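Local structure of fusolin (Unidentified entomopoxvirus, 4YN2) at residues Pro117-Leu122 with Asn229-Asn234; Val128-Glu133 with Ile199-Ser204; Glu135-Ala140 with Cys187-Val192; Leu170-Thr175 with Tyr193-Pro198. The protein forms the crystalline spindles that enhance the virulence of an insect poxvirus, and carries a lytic polysaccharide monooxygenase domain that probably attacks chitin. All blocks are in the same frame, centred on the assembly; numbering follows the deposited sequence.

Contact 1 (Pro117-Leu122 with Asn229-Asn234); sequences PTVIPL and NFDYNN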
# COMPACT_ATOMS: atom_id res chain seq x y z
N PRO A 117 -0.48 1.21 6.29
CA PRO A 117 -1.50 1.66 5.34
C PRO A 117 -2.03 3.05 5.61
O PRO A 117 -1.96 3.54 6.73
CB PRO A 117 -2.64 0.66 5.57
CG PRO A 117 -2.56 0.37 7.07
CD PRO A 117 -1.10 0.52 7.45
N THR A 118 -2.68 3.63 4.60
CA THR A 118 -3.48 4.83 4.81
C THR A 118 -4.80 4.30 5.34
O THR A 118 -5.42 3.47 4.67
CB THR A 118 -3.63 5.66 3.56
OG1 THR A 118 -2.37 6.23 3.24
CG2 THR A 118 -4.66 6.78 3.73
N VAL A 119 -5.21 4.71 6.54
CA VAL A 119 -6.44 4.21 7.15
C VAL A 119 -7.61 5.12 6.78
O VAL A 119 -7.65 6.27 7.18
CB VAL A 119 -6.27 4.06 8.68
CG1 VAL A 119 -7.54 3.53 9.32
CG2 VAL A 119 -5.09 3.15 8.99
N ILE A 120 -8.56 4.58 6.01
CA ILE A 120 -9.73 5.31 5.54
C ILE A 120 -10.90 5.11 6.50
O ILE A 120 -11.39 3.99 6.63
CB ILE A 120 -10.11 4.83 4.11
CG1 ILE A 120 -8.93 4.98 3.13
CG2 ILE A 120 -11.33 5.61 3.60
CD1 ILE A 120 -9.04 4.08 1.91
N PRO A 121 -11.44 6.17 7.12
CA PRO A 121 -12.61 5.98 7.99
C PRO A 121 -13.90 5.78 7.21
O PRO A 121 -14.12 6.42 6.18
CB PRO A 121 -12.66 7.29 8.79
CG PRO A 121 -12.12 8.30 7.85
CD PRO A 121 -11.02 7.59 7.10
N LEU A 122 -14.74 4.86 7.68
CA LEU A 122 -16.06 4.63 7.09
C LEU A 122 -17.05 5.63 7.69
O LEU A 122 -17.03 5.84 8.91
CB LEU A 122 -16.56 3.19 7.33
CG LEU A 122 -16.30 2.22 6.19
CD1 LEU A 122 -14.84 2.10 5.90
CD2 LEU A 122 -16.90 0.88 6.49
N ASN A 229 -6.30 0.58 4.49
CA ASN A 229 -7.10 -0.15 5.46
C ASN A 229 -8.34 0.69 5.75
O ASN A 229 -8.39 1.86 5.39
CB ASN A 229 -6.32 -0.49 6.74
CG ASN A 229 -6.84 -1.72 7.46
OD1 ASN A 229 -7.91 -2.26 7.16
ND2 ASN A 229 -6.09 -2.18 8.45
N PHE A 230 -9.35 0.07 6.35
CA PHE A 230 -10.62 0.69 6.63
C PHE A 230 -10.90 0.71 8.13
O PHE A 230 -10.73 -0.30 8.80
CB PHE A 230 -11.71 -0.08 5.90
CG PHE A 230 -11.47 -0.13 4.41
CD1 PHE A 230 -11.98 0.85 3.58
CD2 PHE A 230 -10.62 -1.08 3.86
CE1 PHE A 230 -11.73 0.82 2.20
CE2 PHE A 230 -10.35 -1.09 2.49
CZ PHE A 230 -10.92 -0.15 1.68
N ASP A 231 -11.30 1.88 8.64
CA ASP A 231 -11.63 2.07 10.05
C ASP A 231 -13.15 1.98 10.20
O ASP A 231 -13.86 2.90 9.78
CB ASP A 231 -11.11 3.43 10.56
CG ASP A 231 -10.72 3.46 12.03
OD1 ASP A 231 -11.19 2.58 12.78
OD2 ASP A 231 -10.02 4.41 12.43
N TYR A 232 -13.64 0.86 10.72
CA TYR A 232 -15.07 0.68 10.96
C TYR A 232 -15.50 1.46 12.19
O TYR A 232 -14.70 1.71 13.08
CB TYR A 232 -15.41 -0.81 11.13
CG TYR A 232 -15.65 -1.48 9.81
CD1 TYR A 232 -14.59 -1.81 8.97
CD2 TYR A 232 -16.94 -1.69 9.33
CE1 TYR A 232 -14.81 -2.38 7.72
CE2 TYR A 232 -17.17 -2.25 8.09
CZ TYR A 232 -16.10 -2.58 7.27
OH TYR A 232 -16.31 -3.19 6.06
N ASN A 233 -16.78 1.82 12.25
CA ASN A 233 -17.35 2.50 13.40
C ASN A 233 -17.69 1.47 14.48
O ASN A 233 -18.21 0.41 14.15
CB ASN A 233 -18.61 3.26 13.00
CG ASN A 233 -18.36 4.29 11.93
OD1 ASN A 233 -17.73 5.32 12.19
ND2 ASN A 233 -18.76 4.00 10.70
N ASN A 234 -17.43 1.78 15.75
CA ASN A 234 -17.76 0.89 16.86
C ASN A 234 -19.24 1.04 17.24
O ASN A 234 -19.89 1.99 16.83
CB ASN A 234 -16.87 1.16 18.07
CG ASN A 234 -15.43 0.71 17.91
OD1 ASN A 234 -15.08 -0.06 17.01
ND2 ASN A 234 -14.58 1.17 18.81
O HOH W 1 -15.10 4.85 11.16

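Contact 2 (Val128-Glu133 with Ile199-Ser204); sequences VSVPLE and IPIRQS. With EDO (1,2-ethanediol), chain D.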
# COMPACT_ATOMS: atom_id res chain seq x y z
N VAL A 128 -20.80 -0.43 0.92
CA VAL A 128 -20.18 -1.46 0.08
C VAL A 128 -18.88 -0.91 -0.55
O VAL A 128 -17.90 -1.65 -0.71
CB VAL A 128 -21.14 -2.00 -1.02
CG1 VAL A 128 -21.55 -0.92 -2.03
CG2 VAL A 128 -20.52 -3.20 -1.74
N SER A 129 -18.89 0.37 -0.92
CA SER A 129 -17.76 1.06 -1.52
C SER A 129 -17.61 2.45 -0.92
O SER A 129 -18.59 3.02 -0.44
CB SER A 129 -17.94 1.17 -3.03
OG SER A 129 -18.20 -0.11 -3.60
N VAL A 130 -16.38 2.98 -0.94
CA VAL A 130 -16.08 4.33 -0.46
C VAL A 130 -15.61 5.10 -1.69
O VAL A 130 -14.58 4.74 -2.26
CB VAL A 130 -15.03 4.35 0.72
CG1 VAL A 130 -14.22 5.65 0.75
CG2 VAL A 130 -15.71 4.16 2.07
N PRO A 131 -16.35 6.14 -2.15
CA PRO A 131 -15.83 6.96 -3.24
C PRO A 131 -14.66 7.74 -2.69
O PRO A 131 -14.82 8.48 -1.73
CB PRO A 131 -17.01 7.85 -3.62
CG PRO A 131 -17.81 7.96 -2.39
CD PRO A 131 -17.59 6.72 -1.58
N LEU A 132 -13.47 7.47 -3.20
CA LEU A 132 -12.26 8.13 -2.72
C LEU A 132 -11.64 8.87 -3.86
O LEU A 132 -11.46 8.29 -4.93
CB LEU A 132 -11.28 7.10 -2.15
CG LEU A 132 -10.13 7.64 -1.30
CD1 LEU A 132 -10.65 8.30 -0.02
CD2 LEU A 132 -9.17 6.52 -0.93
N GLU A 133 -11.31 10.14 -3.65
CA GLU A 133 -10.65 10.89 -4.70
C GLU A 133 -9.16 10.63 -4.64
O GLU A 133 -8.45 11.18 -3.78
CB GLU A 133 -10.94 12.37 -4.61
CG GLU A 133 -10.53 13.06 -5.90
CD GLU A 133 -10.72 14.55 -5.85
OE1 GLU A 133 -10.38 15.15 -4.80
OE2 GLU A 133 -11.20 15.13 -6.84
N ILE A 199 -13.87 2.63 -4.08
CA ILE A 199 -13.00 1.63 -3.48
C ILE A 199 -13.85 0.59 -2.74
O ILE A 199 -14.50 0.97 -1.77
CB ILE A 199 -11.98 2.30 -2.53
CG1 ILE A 199 -11.19 3.46 -3.20
CG2 ILE A 199 -11.02 1.27 -1.95
CD1 ILE A 199 -10.37 3.10 -4.36
N PRO A 200 -13.81 -0.71 -3.11
CA PRO A 200 -14.55 -1.71 -2.32
C PRO A 200 -14.01 -1.79 -0.90
O PRO A 200 -12.79 -1.77 -0.71
CB PRO A 200 -14.30 -3.02 -3.09
CG PRO A 200 -13.84 -2.61 -4.44
CD PRO A 200 -13.08 -1.35 -4.22
N ILE A 201 -14.91 -1.85 0.09
CA ILE A 201 -14.49 -1.91 1.49
C ILE A 201 -13.97 -3.31 1.80
O ILE A 201 -14.36 -4.29 1.17
CB ILE A 201 -15.62 -1.49 2.47
CG1 ILE A 201 -16.27 -0.16 2.08
CG2 ILE A 201 -15.11 -1.39 3.90
CD1 ILE A 201 -15.38 0.93 1.71
N ARG A 202 -13.04 -3.36 2.74
CA ARG A 202 -12.42 -4.56 3.27
C ARG A 202 -12.40 -4.46 4.78
O ARG A 202 -12.38 -3.35 5.31
CB ARG A 202 -10.98 -4.69 2.75
CG ARG A 202 -10.84 -4.70 1.22
CD ARG A 202 -11.26 -6.02 0.68
NE ARG A 202 -10.94 -6.21 -0.73
CZ ARG A 202 -11.81 -6.22 -1.74
NH1 ARG A 202 -13.09 -5.97 -1.53
NH2 ARG A 202 -11.39 -6.48 -2.97
N GLN A 203 -12.37 -5.59 5.47
CA GLN A 203 -12.25 -5.60 6.93
C GLN A 203 -10.77 -5.74 7.31
O GLN A 203 -10.42 -5.58 8.48
CB GLN A 203 -13.13 -6.70 7.58
CG GLN A 203 -12.90 -8.14 7.10
CD GLN A 203 -13.64 -8.50 5.83
OE1 GLN A 203 -14.82 -8.18 5.65
NE2 GLN A 203 -12.96 -9.17 4.90
N SER A 204 -9.89 -6.02 6.33
CA SER A 204 -8.45 -6.15 6.55
C SER A 204 -7.70 -5.27 5.56
O SER A 204 -8.28 -4.72 4.62
CB SER A 204 -8.02 -7.61 6.43
OG SER A 204 -8.64 -8.23 5.32
C1 EDO D . -12.71 14.27 -10.11
O1 EDO D . -12.44 13.53 -8.91
C2 EDO D . -12.59 13.37 -11.36
O2 EDO D . -13.05 12.04 -11.08
O HOH W 2 -16.74 -4.74 -0.80

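Contact 3 (Glu135-Ala140 with Cys187-Val192); sequences EFCPTA and CDADLV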
# COMPACT_ATOMS: atom_id res chain seq x y z
N GLU A 135 -5.28 10.88 -5.74
CA GLU A 135 -4.42 11.94 -6.28
C GLU A 135 -3.13 11.33 -6.78
O GLU A 135 -2.38 10.77 -5.97
CB GLU A 135 -4.15 13.01 -5.21
CG GLU A 135 -3.35 14.21 -5.68
CD GLU A 135 -2.76 15.05 -4.56
OE1 GLU A 135 -2.12 14.47 -3.65
OE2 GLU A 135 -2.91 16.29 -4.60
N PHE A 136 -2.87 11.38 -8.09
CA PHE A 136 -1.61 10.94 -8.67
C PHE A 136 -0.80 12.21 -8.89
O PHE A 136 -1.32 13.21 -9.42
CB PHE A 136 -1.78 10.12 -9.95
CG PHE A 136 -0.50 9.49 -10.44
CD1 PHE A 136 0.41 10.22 -11.20
CD2 PHE A 136 -0.18 8.18 -10.12
CE1 PHE A 136 1.60 9.64 -11.64
CE2 PHE A 136 1.02 7.60 -10.55
CZ PHE A 136 1.89 8.33 -11.31
N CYS A 137 0.44 12.19 -8.41
CA CYS A 137 1.37 13.31 -8.43
C CYS A 137 2.30 13.17 -9.62
O CYS A 137 3.25 12.40 -9.53
CB CYS A 137 2.14 13.37 -7.11
SG CYS A 137 3.15 14.85 -6.91
N PRO A 138 2.03 13.87 -10.74
CA PRO A 138 2.89 13.71 -11.90
C PRO A 138 4.09 14.64 -11.85
O PRO A 138 3.94 15.81 -11.55
CB PRO A 138 1.96 14.09 -13.06
CG PRO A 138 1.08 15.14 -12.49
CD PRO A 138 0.95 14.84 -11.01
N THR A 139 5.27 14.15 -12.16
CA THR A 139 6.45 14.99 -12.20
C THR A 139 6.60 15.51 -13.67
O THR A 139 7.29 16.50 -13.90
CB THR A 139 7.62 14.25 -11.57
OG1 THR A 139 7.87 13.06 -12.29
CG2 THR A 139 7.32 13.88 -10.10
N ALA A 140 5.88 14.89 -14.63
CA ALA A 140 5.80 15.31 -16.03
C ALA A 140 4.37 15.06 -16.54
O ALA A 140 3.74 14.09 -16.13
CB ALA A 140 6.80 14.55 -16.87
N CYS A 187 1.57 16.34 -2.57
CA CYS A 187 2.18 16.25 -3.90
C CYS A 187 3.04 17.49 -4.10
O CYS A 187 2.57 18.58 -3.81
CB CYS A 187 1.11 16.13 -4.99
SG CYS A 187 1.73 16.30 -6.68
N ASP A 188 4.27 17.33 -4.59
CA ASP A 188 5.17 18.47 -4.81
C ASP A 188 5.02 19.07 -6.23
O ASP A 188 5.65 20.09 -6.52
CB ASP A 188 6.65 18.12 -4.51
CG ASP A 188 7.21 16.85 -5.14
OD1 ASP A 188 6.59 16.34 -6.10
OD2 ASP A 188 8.26 16.37 -4.67
N ALA A 189 4.15 18.49 -7.10
CA ALA A 189 3.90 19.03 -8.44
C ALA A 189 2.91 20.18 -8.37
O ALA A 189 2.29 20.39 -7.33
CB ALA A 189 3.38 17.94 -9.36
N ASP A 190 2.73 20.90 -9.48
CA ASP A 190 1.85 22.06 -9.52
C ASP A 190 0.42 21.67 -9.92
O ASP A 190 -0.53 22.27 -9.43
CB ASP A 190 2.47 23.10 -10.46
CG ASP A 190 3.87 23.48 -9.98
OD1 ASP A 190 3.98 24.17 -8.94
OD2 ASP A 190 4.85 22.96 -10.55
N LEU A 191 0.26 20.67 -10.80
CA LEU A 191 -1.05 20.14 -11.22
C LEU A 191 -1.07 18.66 -10.90
O LEU A 191 -0.01 18.05 -10.83
CB LEU A 191 -1.29 20.36 -12.71
CG LEU A 191 -1.47 21.80 -13.17
CD1 LEU A 191 -1.38 21.88 -14.69
CD2 LEU A 191 -2.80 22.37 -12.71
N VAL A 192 -2.26 18.08 -10.73
CA VAL A 192 -2.39 16.67 -10.37
C VAL A 192 -3.48 15.97 -11.15
O VAL A 192 -4.44 16.59 -11.61
CB VAL A 192 -2.66 16.49 -8.85
CG1 VAL A 192 -1.42 16.79 -8.02
CG2 VAL A 192 -3.83 17.36 -8.38

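Contact 4 (Leu170-Thr175 with Tyr193-Pro198); sequences LIYNDT and YRFTVP. With NAG (2-acetamido-2-deoxy-beta-D-glucopyranose), chain B; EDO (1,2-ethanediol), chain D.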
# COMPACT_ATOMS: atom_id res chain seq x y z
N LEU A 170 -9.79 -5.57 -11.25
CA LEU A 170 -9.86 -4.23 -11.84
C LEU A 170 -11.11 -3.53 -11.33
O LEU A 170 -12.19 -4.10 -11.43
CB LEU A 170 -9.87 -4.31 -13.37
CG LEU A 170 -9.96 -2.98 -14.15
CD1 LEU A 170 -8.67 -2.21 -14.09
CD2 LEU A 170 -10.30 -3.24 -15.58
N ILE A 171 -10.97 -2.32 -10.76
CA ILE A 171 -12.13 -1.55 -10.27
C ILE A 171 -12.28 -0.21 -11.00
O ILE A 171 -13.30 0.45 -10.82
CB ILE A 171 -12.08 -1.34 -8.73
CG1 ILE A 171 -10.82 -0.56 -8.28
CG2 ILE A 171 -12.17 -2.71 -8.03
CD1 ILE A 171 -10.86 -0.04 -6.85
N TYR A 172 -11.29 0.22 -11.79
CA TYR A 172 -11.37 1.51 -12.45
C TYR A 172 -10.51 1.56 -13.69
O TYR A 172 -9.40 1.03 -13.69
CB TYR A 172 -10.92 2.60 -11.49
CG TYR A 172 -11.15 4.02 -11.95
CD1 TYR A 172 -12.39 4.63 -11.77
CD2 TYR A 172 -10.12 4.77 -12.48
CE1 TYR A 172 -12.59 5.96 -12.14
CE2 TYR A 172 -10.32 6.09 -12.90
CZ TYR A 172 -11.55 6.70 -12.69
OH TYR A 172 -11.71 8.02 -13.05
N ASN A 173 -11.03 2.16 -14.74
CA ASN A 173 -10.34 2.34 -15.99
C ASN A 173 -10.86 3.60 -16.67
O ASN A 173 -12.01 3.63 -17.12
CB ASN A 173 -10.49 1.12 -16.87
CG ASN A 173 -9.60 1.16 -18.06
OD1 ASN A 173 -8.75 2.04 -18.21
ND2 ASN A 173 -9.79 0.22 -18.96
N ASP A 174 -10.03 4.65 -16.72
CA ASP A 174 -10.50 5.93 -17.27
C ASP A 174 -9.36 6.87 -17.61
O ASP A 174 -8.25 6.69 -17.14
CB ASP A 174 -11.38 6.62 -16.19
CG ASP A 174 -12.36 7.68 -16.70
OD1 ASP A 174 -12.69 7.65 -17.89
OD2 ASP A 174 -12.84 8.49 -15.88
N THR A 175 -9.66 7.89 -18.43
CA THR A 175 -8.79 9.04 -18.66
C THR A 175 -9.16 9.99 -17.54
O THR A 175 -10.34 10.08 -17.20
CB THR A 175 -8.95 9.66 -20.04
OG1 THR A 175 -10.33 9.90 -20.27
CG2 THR A 175 -8.35 8.81 -21.11
N TYR A 193 -3.35 14.65 -11.23
CA TYR A 193 -4.40 13.82 -11.81
C TYR A 193 -5.22 13.35 -10.64
O TYR A 193 -4.74 12.57 -9.83
CB TYR A 193 -3.81 12.67 -12.61
CG TYR A 193 -3.16 13.13 -13.89
CD1 TYR A 193 -3.92 13.44 -15.01
CD2 TYR A 193 -1.78 13.27 -13.98
CE1 TYR A 193 -3.32 13.85 -16.20
CE2 TYR A 193 -1.17 13.67 -15.16
CZ TYR A 193 -1.94 13.95 -16.27
OH TYR A 193 -1.33 14.40 -17.42
N ARG A 194 -6.41 13.94 -10.48
CA ARG A 194 -7.33 13.68 -9.37
C ARG A 194 -8.53 12.94 -9.90
O ARG A 194 -9.13 13.39 -10.88
CB ARG A 194 -7.78 15.00 -8.72
CG ARG A 194 -7.00 15.40 -7.50
CD ARG A 194 -7.72 16.46 -6.68
NE ARG A 194 -7.81 17.79 -7.30
CZ ARG A 194 -8.93 18.45 -7.62
NH1 ARG A 194 -10.12 17.89 -7.44
NH2 ARG A 194 -8.86 19.67 -8.13
N PHE A 195 -8.90 11.82 -9.29
CA PHE A 195 -10.01 11.04 -9.82
C PHE A 195 -10.75 10.28 -8.74
O PHE A 195 -10.13 9.70 -7.84
CB PHE A 195 -9.53 10.08 -10.94
CG PHE A 195 -8.32 9.22 -10.63
CD1 PHE A 195 -7.05 9.79 -10.54
CD2 PHE A 195 -8.42 7.84 -10.60
CE1 PHE A 195 -5.94 9.00 -10.30
CE2 PHE A 195 -7.29 7.05 -10.37
CZ PHE A 195 -6.06 7.63 -10.21
N THR A 196 -12.08 10.30 -8.83
CA THR A 196 -12.96 9.67 -7.85
C THR A 196 -13.16 8.21 -8.21
O THR A 196 -13.74 7.91 -9.25
CB THR A 196 -14.28 10.43 -7.74
OG1 THR A 196 -13.96 11.76 -7.37
CG2 THR A 196 -15.20 9.84 -6.69
N VAL A 197 -12.67 7.32 -7.36
CA VAL A 197 -12.73 5.89 -7.56
C VAL A 197 -13.57 5.26 -6.46
O VAL A 197 -13.31 5.53 -5.27
CB VAL A 197 -11.30 5.29 -7.58
CG1 VAL A 197 -11.34 3.78 -7.86
CG2 VAL A 197 -10.43 6.00 -8.62
N PRO A 198 -14.52 4.38 -6.81
CA PRO A 198 -15.27 3.66 -5.78
C PRO A 198 -14.41 2.50 -5.28
O PRO A 198 -14.21 1.52 -5.99
CB PRO A 198 -16.54 3.21 -6.49
CG PRO A 198 -16.21 3.17 -7.92
CD PRO A 198 -14.93 3.94 -8.16
C1 NAG B . -9.02 0.15 -20.16
C2 NAG B . -8.81 -1.29 -20.63
C3 NAG B . -8.01 -1.26 -21.92
C4 NAG B . -8.67 -0.35 -22.95
C5 NAG B . -8.96 1.03 -22.37
C6 NAG B . -9.73 1.93 -23.30
C7 NAG B . -8.54 -3.25 -19.16
C8 NAG B . -7.74 -3.85 -18.05
N2 NAG B . -8.12 -2.06 -19.61
O3 NAG B . -7.96 -2.59 -22.42
O4 NAG B . -7.83 -0.18 -24.08
O5 NAG B . -9.73 0.88 -21.17
O6 NAG B . -10.90 1.32 -23.81
O7 NAG B . -9.51 -3.83 -19.64
C1 EDO D . -12.71 14.27 -10.11
O1 EDO D . -12.44 13.53 -8.91
C2 EDO D . -12.59 13.37 -11.36
O2 EDO D . -13.05 12.04 -11.08
O HOH W 3 -13.94 9.10 -11.67

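Contact 1 (Pro117-Leu122 with Asn229-Asn234)
Asn229 and Asp231 engage Thr118, Ile120 and Leu122 through four backbone hydrogen bonds, which pair strands 118-121 and 229-231 in parallel. Asn229 N donates to Thr118 O, and Asn229 O accepts from Ile120 N at 2.8 Å. Asp231 repeats the pattern, its N bonding to Ile120 O and its O accepting from Leu122 N at 3.0 Å.

Polar side chains act at the two ends. Asn233 ND2 donates to Leu122 O over 3.1 Å from above the carbonyl plane, 63° out of it and therefore not on a lone pair. A water within hydrogen-bonding distance of both Asp231 O and Leu122 O may add a second link there. At the other end Asn229 OD1 turns back to accept from Phe230 N.

Apolar contacts complete the pairing. Just past the strands, Leu122 CD2 sits over one face of the Tyr232 ring, 3.7 Å from the ring centroid and 19° off the normal, while its CD1 meets the edge of the Phe230 ring. On the more exposed face of the sheet, Val119 CG1, set anti to the backbone N, packs on Asp231 CB at 3.8 Å. Pro117, just before the strand, lies beside Asn229, with Pro117 CG 3.9 Å from Asn229 CB. On the other face Ile120 packs on Val130 and Leu132, and Phe230 on Ile201. This parallel edge pairing, with one apolar face buried, belongs to the immunoglobulin-like beta sandwich of lytic polysaccharide monooxygenases.

Contact 2 (Val128-Glu133 with Ile199-Ser204)
Val130 and Ile199 form the closely knit part of this contact. They are a hydrogen-bonded antiparallel pair: Val130 N donates to Ile199 O, and Ile199 N returns to Val130 O at 2.9 Å. Ser129 and Pro200 make the adjoining non-hydrogen-bonded pair, where Ser129 CA comes within 3.3 Å of Ile199 O in a CA-H...O contact. Among the side chains, Ile201 CG1 stands anti to the carbonyl carbon (chi1 -50°), and CD1 beyond it comes back to Val130 CG2, the two side chains crossing at about a right angle; the modelled 3.3 Å between Ile201 CD1 and Val130 CG2 is tighter than normal van der Waals contact, and its exact value is doubtful. Leu132 CB rests on Ile199 CG1 at 3.8 Å. Ile120, Ile151, Ile228 and Phe230 continue this apolar cluster inside the sandwich.

The other side is looser and wetter. Ile201 N still bonds to Val128 O at 3.1 Å, but the Val128 side chain points away, and a water donates to both Val128 O and Ile201 O. Arg202 NH1 adds a weak bond to its neighbour Ile201 O, while Arg202 NH2 is held by Thr152 O. At the opposite end of segment 128-133, Glu133 OE2 forms a salt bridge with Arg194. The contact thus rests on main-chain bonds and an apolar cluster, and where the strand pairing ends its last carbonyls, Val128 O and Ile201 O, are shared with water.

Contact 3 (Glu135-Ala140 with Cys187-Val192)
Cys187 points at the opposing segment and Cys137 comes in from the side; both SG atoms are anti to the backbone N (chi1 170° and -172°), and they meet in a disulfide of 2.0 Å between Cys137 SG and Cys187 SG, with chi3 at 76°. The bridge ties the end of strand 129-138 to the loop before strand 191-200. Beside it, the extended chain of Glu135 passes over Val192: Glu135 CG lies 4.0 Å from Val192 CB, and its OE2 is 3.8 Å from Val192 CG1. The carboxylate ends next to Cys187 CB, where Ser185 OG holds OE2 and Ser5 OG holds OE1.

Pro138 sets its CD and CG against Leu191 O, CD at 3.4 Å. On the same residue, O is approached by Ala189 CB. Val192 CB in turn faces Phe136 O at 3.6 Å.

The two segments share no hydrogen bond, and the buried carboxylate is satisfied by serines outside both. One covalent link and apolar contacts therefore join them, at the end of a strand whose next residue, Thr139, bonds through its backbone to the zinc ligand His1.

Contact 4 (Leu170-Thr175 with Tyr193-Pro198)
Tyr172 has CG anti to its own N (chi1 -171°), which carries the ring across to strand 193-198, while Phe195, with CG between N and the carbonyl carbon (chi1 49°), brings its ring up to it obliquely. The two planes lie at 28°, but the rings are slid apart and barely overlap, their centroids 5.5 Å apart; the closest atoms are Tyr172 CE2 and Phe195 CD2 at 3.5 Å. Val197 supplies the better-centred contact, its CG2 standing over the middle of one Tyr172 face, 3.9 Å from the ring centroid. Ile171 CD1 meets Val197 CG1 at 4.0 Å, the two side chains crossing at about a right angle. Ile171 and Tyr172 both point toward this strand, consistent with the classic beta bulge they form opposite Val149.

No direct hydrogen bond joins the segments. A water takes that role, 2.8 Å from Tyr172 OH and donating to Thr196 O at 2.7 Å, and it also donates to a 1,2-ethanediol held by Thr196 N and OG1. Asn173 ND2 is covalently bonded to C1 of an N-acetylglucosamine (1.4 Å), whose methyl C8 touches Leu170 CD2. The contact thus joins two sheets through apolar side chains, with water-mediated polarity at its margin and an N-linked glycan on the neighbouring Asn173.

How the contacts relate
Contacts 2, 3 and 4 all use strand 191-200; contact 2 pairs it with the start of strand 129-138, and contact 3 joins the two near that strand's end without bonding their main chains. Contact 3 is the buried one, relying on covalent chemistry near the metal; the other three are only partly buried. Contacts 1 and 2 are joined by main-chain bonding, parallel in the first and antiparallel in the second, and touch directly where Phe230 and Tyr232 pack against the segment 199-204. Contact 4, like contact 3, has no direct hydrogen bond, but it packs side chains between the two sheets. It meets contact 2 at the Glu133-Arg194 salt bridge and contact 3 where Pro138 packs on Tyr193.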